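Endo-beta-N-acetylglucosaminidase F1 (Bacteroides thetaiotaomicron VPI-5482, PDB 6TCV) probably hydrolyses the chitobiose core of high-mannose N-glycans, acting as an endo-beta-N-acetylglucosaminidase of a human gut bacterium. Local coordinates at residues Q263-Y275 against A310-D322. The protein carries 2 engineered substitutions. Residues are numbered along the deposited sequence; the frame is centred on the assembly and turned at random. Where two conformers were deposited one is given.
Sequences QGAKDFAREVAQY and ARLCYETKQAMPD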
loop_
_atom_site.group_PDB
_atom_site.type_symbol
_atom_site.label_atom_id
_atom_site.label_comp_id
_atom_site.label_asym_id
_atom_site.label_seq_id
_atom_site.Cartn_x
_atom_site.Cartn_y
_atom_site.Cartn_z
ATOM N N GLN A 263 -0.584 -11.321 -20.804
ATOM C CA GLN A 263 -1.295 -10.165 -21.357
ATOM C C GLN A 263 -2.509 -9.805 -20.506
ATOM O O GLN A 263 -2.828 -8.634 -20.327
ATOM C CB GLN A 263 -1.674 -10.364 -22.805
ATOM C CG GLN A 263 -2.128 -9.067 -23.483
ATOM C CD GLN A 263 -1.025 -7.998 -23.503
ATOM O OE1 GLN A 263 0.104 -8.282 -23.940
ATOM N NE2 GLN A 263 -1.329 -6.799 -23.122
ATOM N N GLY A 264 -3.257 -10.816 -20.034
ATOM C CA GLY A 264 -4.397 -10.519 -19.193
ATOM C C GLY A 264 -3.993 -9.778 -17.923
ATOM O O GLY A 264 -4.690 -8.862 -17.484
ATOM N N ALA A 265 -2.854 -10.158 -17.340
ATOM C CA ALA A 265 -2.342 -9.506 -16.139
ATOM C C ALA A 265 -1.856 -8.107 -16.437
ATOM O O ALA A 265 -2.092 -7.190 -15.640
ATOM C CB ALA A 265 -1.220 -10.344 -15.568
ATOM N N LYS A 266 -1.168 -7.909 -17.559
ATOM C CA LYS A 266 -0.774 -6.564 -17.911
ATOM C C LYS A 266 -1.990 -5.648 -18.018
ATOM O O LYS A 266 -1.989 -4.518 -17.502
ATOM C CB LYS A 266 -0.030 -6.572 -19.247
ATOM C CG LYS A 266 1.392 -7.137 -19.167
ATOM C CD LYS A 266 2.083 -7.156 -20.504
ATOM C CE LYS A 266 3.496 -7.701 -20.390
ATOM N NZ LYS A 266 4.090 -8.002 -21.706
ATOM N N ASP A 267 -3.030 -6.101 -18.727
ATOM C CA ASP A 267 -4.189 -5.227 -18.921
ATOM C C ASP A 267 -4.916 -4.989 -17.610
ATOM O O ASP A 267 -5.330 -3.867 -17.328
ATOM C CB ASP A 267 -5.140 -5.795 -19.974
ATOM C CG ASP A 267 -4.518 -5.890 -21.328
ATOM O OD1 ASP A 267 -3.492 -5.300 -21.634
ATOM O OD2 ASP A 267 -5.321 -6.313 -22.270
ATOM N N PHE A 268 -5.092 -6.034 -16.794
ATOM C CA PHE A 268 -5.827 -5.841 -15.553
ATOM C C PHE A 268 -5.040 -4.941 -14.616
ATOM O O PHE A 268 -5.633 -4.050 -13.970
ATOM C CB PHE A 268 -6.127 -7.205 -14.917
ATOM C CG PHE A 268 -7.025 -7.110 -13.727
ATOM C CD1 PHE A 268 -8.376 -6.806 -13.870
ATOM C CD2 PHE A 268 -6.505 -7.234 -12.453
ATOM C CE1 PHE A 268 -9.167 -6.694 -12.743
ATOM C CE2 PHE A 268 -7.291 -7.104 -11.362
ATOM C CZ PHE A 268 -8.623 -6.828 -11.522
ATOM N N ALA A 269 -3.709 -5.106 -14.577
ATOM C CA ALA A 269 -2.867 -4.223 -13.772
ATOM C C ALA A 269 -3.039 -2.774 -14.189
ATOM O O ALA A 269 -3.138 -1.877 -13.334
ATOM C CB ALA A 269 -1.415 -4.619 -13.981
ATOM N N ARG A 270 -3.103 -2.524 -15.493
ATOM C CA ARG A 270 -3.251 -1.171 -16.013
ATOM C C ARG A 270 -4.632 -0.606 -15.692
ATOM O O ARG A 270 -4.758 0.583 -15.411
ATOM C CB ARG A 270 -2.893 -1.152 -17.508
ATOM C CG ARG A 270 -1.401 -1.457 -17.658
ATOM C CD ARG A 270 -0.972 -1.922 -19.022
ATOM N NE ARG A 270 0.378 -2.514 -18.848
ATOM C CZ ARG A 270 1.113 -3.019 -19.814
ATOM N NH1 ARG A 270 0.657 -3.004 -21.043
ATOM N NH2 ARG A 270 2.315 -3.533 -19.559
ATOM N N GLU A 271 -5.661 -1.468 -15.655
ATOM C CA GLU A 271 -6.995 -1.024 -15.228
ATOM C C GLU A 271 -7.020 -0.666 -13.746
ATOM O O GLU A 271 -7.605 0.361 -13.361
ATOM C CB GLU A 271 -8.011 -2.114 -15.568
ATOM C CG GLU A 271 -9.428 -1.673 -15.333
ATOM C CD GLU A 271 -10.431 -2.570 -15.973
ATOM O OE1 GLU A 271 -10.262 -2.861 -17.202
ATOM O OE2 GLU A 271 -11.500 -2.823 -15.383
ATOM N N VAL A 272 -6.380 -1.493 -12.915
ATOM C CA VAL A 272 -6.297 -1.174 -11.500
ATOM C C VAL A 272 -5.577 0.157 -11.294
ATOM O O VAL A 272 -6.022 0.993 -10.495
ATOM C CB VAL A 272 -5.613 -2.322 -10.754
ATOM C CG1 VAL A 272 -5.217 -1.923 -9.321
ATOM C CG2 VAL A 272 -6.498 -3.551 -10.724
ATOM N N ALA A 273 -4.454 0.383 -11.980
ATOM C CA ALA A 273 -3.752 1.640 -11.846
ATOM C C ALA A 273 -4.638 2.784 -12.273
ATOM O O ALA A 273 -4.570 3.879 -11.703
ATOM C CB ALA A 273 -2.446 1.596 -12.645
ATOM N N GLN A 274 -5.438 2.598 -13.344
ATOM C CA GLN A 274 -6.321 3.666 -13.802
ATOM C C GLN A 274 -7.344 3.999 -12.734
ATOM O O GLN A 274 -7.639 5.181 -12.517
ATOM C CB GLN A 274 -7.004 3.202 -15.098
ATOM C CG GLN A 274 -7.784 4.313 -15.771
ATOM C CD GLN A 274 -9.149 4.537 -15.226
ATOM O OE1 GLN A 274 -9.821 3.599 -14.839
ATOM N NE2 GLN A 274 -9.586 5.805 -15.221
ATOM N N TYR A 275 -7.895 2.990 -12.072
ATOM C CA TYR A 275 -8.817 3.259 -10.954
ATOM C C TYR A 275 -8.125 4.079 -9.866
ATOM O O TYR A 275 -8.696 5.027 -9.321
ATOM C CB TYR A 275 -9.358 1.945 -10.334
ATOM C CG TYR A 275 -10.647 1.465 -10.923
ATOM C CD1 TYR A 275 -10.674 0.855 -12.147
ATOM C CD2 TYR A 275 -11.841 1.598 -10.206
ATOM C CE1 TYR A 275 -11.877 0.425 -12.708
ATOM C CE2 TYR A 275 -13.014 1.175 -10.733
ATOM C CZ TYR A 275 -13.018 0.585 -11.964
ATOM O OH TYR A 275 -14.216 0.133 -12.538
ATOM N N ALA A 310 2.267 -13.336 -9.245
ATOM C CA ALA A 310 3.432 -12.443 -9.202
ATOM C C ALA A 310 3.483 -11.567 -10.440
ATOM O O ALA A 310 3.798 -10.375 -10.351
ATOM C CB ALA A 310 4.717 -13.265 -9.053
ATOM N N ARG A 311 3.194 -12.139 -11.607
ATOM C CA ARG A 311 3.126 -11.322 -12.821
ATOM C C ARG A 311 2.157 -10.141 -12.650
ATOM O O ARG A 311 2.484 -8.991 -12.981
ATOM C CB ARG A 311 2.744 -12.186 -14.019
ATOM C CG ARG A 311 2.345 -11.374 -15.307
ATOM C CD ARG A 311 3.529 -10.595 -15.879
ATOM N NE ARG A 311 4.583 -11.514 -16.326
ATOM C CZ ARG A 311 5.763 -11.100 -16.747
ATOM N NH1 ARG A 311 6.074 -9.829 -16.821
ATOM N NH2 ARG A 311 6.700 -12.006 -17.053
ATOM N N LEU A 312 0.984 -10.400 -12.100
ATOM C CA LEU A 312 0.029 -9.321 -11.877
ATOM C C LEU A 312 0.581 -8.283 -10.917
ATOM O O LEU A 312 0.472 -7.073 -11.162
ATOM C CB LEU A 312 -1.327 -9.865 -11.348
ATOM C CG LEU A 312 -2.339 -8.789 -10.949
ATOM C CD1 LEU A 312 -2.704 -7.910 -12.153
ATOM C CD2 LEU A 312 -3.573 -9.403 -10.299
ATOM N N CYS A 313 1.214 -8.715 -9.828
ATOM C CA CYS A 313 1.760 -7.742 -8.882
ATOM C C CYS A 313 2.836 -6.880 -9.525
ATOM O O CYS A 313 2.848 -5.653 -9.355
ATOM C CB CYS A 313 2.311 -8.461 -7.647
ATOM S SG CYS A 313 1.010 -9.249 -6.639
ATOM N N TYR A 314 3.750 -7.520 -10.256
ATOM C CA TYR A 314 4.835 -6.827 -10.928
ATOM C C TYR A 314 4.283 -5.817 -11.917
ATOM O O TYR A 314 4.725 -4.667 -11.941
ATOM C CB TYR A 314 5.716 -7.858 -11.658
ATOM C CG TYR A 314 6.689 -7.249 -12.603
ATOM C CD1 TYR A 314 7.871 -6.662 -12.136
ATOM C CD2 TYR A 314 6.433 -7.237 -13.956
ATOM C CE1 TYR A 314 8.780 -6.054 -13.043
ATOM C CE2 TYR A 314 7.341 -6.660 -14.847
ATOM C CZ TYR A 314 8.508 -6.093 -14.368
ATOM O OH TYR A 314 9.404 -5.508 -15.251
ATOM N N GLU A 315 3.334 -6.224 -12.763
ATOM C CA GLU A 315 2.781 -5.313 -13.751
ATOM C C GLU A 315 2.015 -4.188 -13.091
ATOM O O GLU A 315 2.000 -3.074 -13.608
ATOM C CB GLU A 315 1.895 -6.064 -14.764
ATOM C CG GLU A 315 2.631 -7.090 -15.589
ATOM C CD GLU A 315 3.684 -6.535 -16.518
ATOM O OE1 GLU A 315 3.692 -5.282 -16.786
ATOM O OE2 GLU A 315 4.508 -7.345 -17.009
ATOM N N THR A 316 1.364 -4.452 -11.968
ATOM C CA THR A 316 0.659 -3.384 -11.274
ATOM C C THR A 316 1.646 -2.352 -10.744
ATOM O O THR A 316 1.444 -1.149 -10.944
ATOM C CB THR A 316 -0.178 -3.952 -10.130
ATOM O OG1 THR A 316 -1.116 -4.931 -10.604
ATOM C CG2 THR A 316 -0.989 -2.874 -9.465
ATOM N N LYS A 317 2.765 -2.787 -10.158
ATOM C CA LYS A 317 3.750 -1.816 -9.688
ATOM C C LYS A 317 4.321 -1.030 -10.850
ATOM O O LYS A 317 4.539 0.176 -10.733
ATOM C CB LYS A 317 4.845 -2.533 -8.916
ATOM C CG LYS A 317 5.788 -1.617 -8.158
ATOM C CD LYS A 317 5.147 -0.992 -6.980
ATOM C CE LYS A 317 6.129 -0.128 -6.174
ATOM N NZ LYS A 317 5.439 0.479 -5.024
ATOM N N GLN A 318 4.595 -1.677 -11.982
ATOM C CA GLN A 318 5.112 -0.952 -13.131
ATOM C C GLN A 318 4.172 0.159 -13.567
ATOM O O GLN A 318 4.640 1.192 -14.048
ATOM C CB GLN A 318 5.380 -1.902 -14.292
ATOM C CG GLN A 318 6.426 -2.971 -14.052
ATOM C CD GLN A 318 7.526 -2.560 -13.092
ATOM O OE1 GLN A 318 8.321 -1.686 -13.402
ATOM N NE2 GLN A 318 7.578 -3.195 -11.926
ATOM N N ALA A 319 2.868 -0.044 -13.433
ATOM C CA ALA A 319 1.860 0.910 -13.888
ATOM C C ALA A 319 1.590 1.989 -12.851
ATOM O O ALA A 319 1.097 3.057 -13.209
ATOM C CB ALA A 319 0.561 0.170 -14.239
ATOM N N MET A 320 1.903 1.752 -11.578
ATOM C CA MET A 320 1.746 2.755 -10.509
ATOM C C MET A 320 2.921 2.628 -9.542
ATOM O O MET A 320 2.763 2.277 -8.360
ATOM C CB MET A 320 0.384 2.689 -9.801
ATOM C CG MET A 320 -0.031 1.381 -9.180
ATOM S SD MET A 320 -1.739 1.553 -8.560
ATOM C CE MET A 320 -1.925 0.061 -7.565
ATOM N N PRO A 321 4.125 3.030 -10.002
ATOM C CA PRO A 321 5.318 2.763 -9.199
ATOM C C PRO A 321 5.381 3.572 -7.930
ATOM O O PRO A 321 6.115 3.194 -7.002
ATOM C CB PRO A 321 6.473 3.095 -10.132
ATOM C CG PRO A 321 5.862 3.984 -11.164
ATOM C CD PRO A 321 4.446 3.544 -11.328
ATOM N N ASP A 322 4.686 4.695 -7.826
ATOM C CA ASP A 322 4.701 5.435 -6.563
ATOM C C ASP A 322 3.624 4.980 -5.578
ATOM O O ASP A 322 3.590 5.512 -4.468
ATOM C CB ASP A 322 4.598 6.947 -6.826
ATOM C CG ASP A 322 3.327 7.317 -7.540
ATOM O OD1 ASP A 322 2.841 6.533 -8.362
ATOM O OD2 ASP A 322 2.853 8.456 -7.323
HETATM O O HOH W 1 2.153 -2.856 -16.398
#
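Glu-315 OE1 is gripped by a water, which donates to it over 2.9 Å, and by the longer salt bridge from Arg-270 NH2 at 3.6 Å. The same water accepts from Arg-270 NE and donates to Glu-315 O, so it ties the guanidinium edge to both carboxylate and backbone. The Arg-270 and Glu-315 chains run alongside each other in the same direction, their flat groups 74° apart, and Lys-266 CB sits over one guanidinium face. The other oxygen, Glu-315 OE2, takes a salt-bridged hydrogen bond of 2.9 Å from Arg-311 NH1, itself also paired with Asp-340. With CG anti to the carbonyl carbon (chi1 -63°) and a bend at chi2, Glu-315 fits as a knob among Ala-265, Lys-266, Ala-269 and Arg-270, its CD 3.6 Å from Lys-266 CG. A leucine here would probably leave Arg-270 without its charge partner across the contact and Arg-311 with Asp-340 alone. Deeper in, Ala-269 CB rests 3.4 Å from Thr-316 OG1, while Leu-312 CD1 meets the Phe-268 ring at its edge. Ala-273 packs on Ala-319 CB and Met-320 SD. Small alanines let the axes approach to 8.1 Å at a crossing angle of -43°. Val-272, Leu-312 and Met-320 rest on strand 283-287, which joins two consecutive beta-alpha-beta crossovers, their helices neighbours outside a (beta/alpha) barrel, as in family 18 endoglycosidases.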